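Local coordinates for uncharacterized protein Dfer_1899 (PDB 5HX0) that is of unknown function but has a sialidase-type six-bladed beta-propeller fold and may act on or bind glycans, at residues V381-N386 with H393-I398. Residues are numbered along the deposited sequence; the frame is centred on the assembly and turned at random.
Sequences VSYYFN and HIAGSI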
# COMPACT_ATOMS: atom_id res chain seq x y z
N VAL A 381 -20.66 -18.26 -6.77
CA VAL A 381 -19.42 -18.92 -6.35
C VAL A 381 -18.30 -18.12 -7.01
O VAL A 381 -18.06 -18.25 -8.21
CB VAL A 381 -19.37 -20.39 -6.76
CG1 VAL A 381 -18.07 -21.03 -6.24
CG2 VAL A 381 -20.62 -21.13 -6.26
N SER A 382 -17.61 -17.28 -6.23
CA SER A 382 -16.45 -16.60 -6.76
C SER A 382 -15.20 -17.46 -6.58
O SER A 382 -15.17 -18.40 -5.78
CB SER A 382 -16.24 -15.24 -6.06
OG SER A 382 -15.71 -15.44 -4.75
N TYR A 383 -14.16 -17.14 -7.35
CA TYR A 383 -12.88 -17.84 -7.31
C TYR A 383 -11.90 -17.00 -8.11
O TYR A 383 -12.29 -16.01 -8.73
CB TYR A 383 -12.97 -19.28 -7.86
CG TYR A 383 -13.84 -19.41 -9.10
CD1 TYR A 383 -13.31 -19.16 -10.37
CD2 TYR A 383 -15.19 -19.75 -9.00
CE1 TYR A 383 -14.11 -19.27 -11.51
CE2 TYR A 383 -15.99 -19.87 -10.14
CZ TYR A 383 -15.44 -19.61 -11.38
OH TYR A 383 -16.24 -19.72 -12.49
N TYR A 384 -10.62 -17.36 -8.06
CA TYR A 384 -9.72 -16.77 -9.04
C TYR A 384 -9.37 -17.83 -10.06
O TYR A 384 -9.59 -19.04 -9.86
CB TYR A 384 -8.46 -16.12 -8.40
CG TYR A 384 -7.29 -17.04 -8.07
CD1 TYR A 384 -7.35 -17.90 -6.98
CD2 TYR A 384 -6.11 -17.01 -8.82
CE1 TYR A 384 -6.27 -18.74 -6.64
CE2 TYR A 384 -5.01 -17.86 -8.50
CZ TYR A 384 -5.11 -18.72 -7.40
OH TYR A 384 -4.05 -19.56 -7.06
N PHE A 385 -8.92 -17.36 -11.22
CA PHE A 385 -8.93 -18.24 -12.39
C PHE A 385 -7.89 -17.77 -13.39
O PHE A 385 -7.38 -16.65 -13.32
CB PHE A 385 -10.31 -18.28 -13.05
CG PHE A 385 -10.63 -19.60 -13.68
CD1 PHE A 385 -10.89 -20.71 -12.88
CD2 PHE A 385 -10.65 -19.75 -15.07
CE1 PHE A 385 -11.18 -21.95 -13.44
CE2 PHE A 385 -10.93 -20.97 -15.65
CZ PHE A 385 -11.19 -22.08 -14.84
N ASN A 386 -7.56 -18.67 -14.32
CA ASN A 386 -6.79 -18.32 -15.50
C ASN A 386 -7.18 -19.31 -16.59
O ASN A 386 -7.44 -20.49 -16.31
CB ASN A 386 -5.26 -18.37 -15.30
CG ASN A 386 -4.73 -19.79 -15.21
OD1 ASN A 386 -4.36 -20.39 -16.22
ND2 ASN A 386 -4.72 -20.36 -13.99
N HIS A 393 -7.11 -13.78 -12.62
CA HIS A 393 -8.19 -12.81 -12.46
C HIS A 393 -9.25 -13.39 -11.53
O HIS A 393 -9.28 -14.60 -11.25
CB HIS A 393 -8.80 -12.43 -13.84
CG HIS A 393 -9.42 -13.58 -14.58
ND1 HIS A 393 -8.68 -14.50 -15.30
CD2 HIS A 393 -10.71 -13.96 -14.71
CE1 HIS A 393 -9.49 -15.39 -15.84
NE2 HIS A 393 -10.73 -15.09 -15.48
N ILE A 394 -10.13 -12.52 -11.04
CA ILE A 394 -11.29 -12.97 -10.26
C ILE A 394 -12.44 -13.28 -11.21
O ILE A 394 -12.76 -12.49 -12.11
CB ILE A 394 -11.71 -11.91 -9.22
CG1 ILE A 394 -10.46 -11.32 -8.50
CG2 ILE A 394 -12.75 -12.50 -8.23
CD1 ILE A 394 -9.58 -12.38 -7.79
N ALA A 395 -13.12 -14.40 -10.98
CA ALA A 395 -14.24 -14.82 -11.80
C ALA A 395 -15.29 -15.43 -10.88
O ALA A 395 -15.10 -15.54 -9.66
CB ALA A 395 -13.78 -15.82 -12.86
N GLY A 396 -16.41 -15.84 -11.46
CA GLY A 396 -17.43 -16.48 -10.67
C GLY A 396 -18.38 -17.26 -11.55
O GLY A 396 -18.42 -17.10 -12.78
N SER A 397 -19.12 -18.14 -10.90
CA SER A 397 -20.19 -18.90 -11.52
C SER A 397 -21.45 -18.59 -10.73
O SER A 397 -21.46 -18.71 -9.50
CB SER A 397 -19.91 -20.40 -11.50
OG SER A 397 -18.77 -20.73 -12.26
N ILE A 398 -22.52 -18.19 -11.42
CA ILE A 398 -23.80 -17.95 -10.77
C ILE A 398 -24.64 -19.22 -10.87
O ILE A 398 -24.90 -19.72 -11.97
CB ILE A 398 -24.52 -16.75 -11.38
CG1 ILE A 398 -23.66 -15.48 -11.16
CG2 ILE A 398 -25.88 -16.56 -10.73
CD1 ILE A 398 -24.24 -14.22 -11.78
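Val-381 to Phe-385 pairs antiparallel with His-393 to Ser-397, through six backbone hydrogen bonds shared by the pairs Val-381/Ser-397, Tyr-383/Ala-395 and Phe-385/His-393. The bond from Ala-395 N to Tyr-383 O is nearly straight (2.9 Å, 178°). Tyr-383 leans across to the partner strand. Its CG sits between the backbone N and carbonyl carbon (chi1 41°), which lays one ring face over the Ala-395 carbonyl and Gly-396 N. Tyr-383 CE1 meets Ala-395 CB at 3.7 Å. Beyond the ring, Tyr-383 OH donates to Ser-397 OG (2.7 Å), which lies at the ring edge, in its plane. Arg-358 also bonds this hydroxyl, and Asp-47 bonds Ser-397 OG. His-393 turns its ring back toward Phe-385. His-393 NE2 lies 4.0 Å from Phe-385 CB, while His-393 ND1 is hydrogen-bonded to Pro-391 O. Ser-382, Tyr-384 and Ile-394 point to the other face. There Ile-394 CD1 touches Tyr-384 CB (4.0 Å), and Tyr-384 OH bonds Asp-365. The two strands form a hairpin inside a four-stranded propeller blade. Strand 42-51, from the start of the modelled chain, completes this blade, the closure known from beta-propellers. The buried Tyr-383 and Ser-397 hydroxyls are thus linked in a polar chain from Arg-358 to Asp-47, which would hold the tyrosine ring across the strand pair.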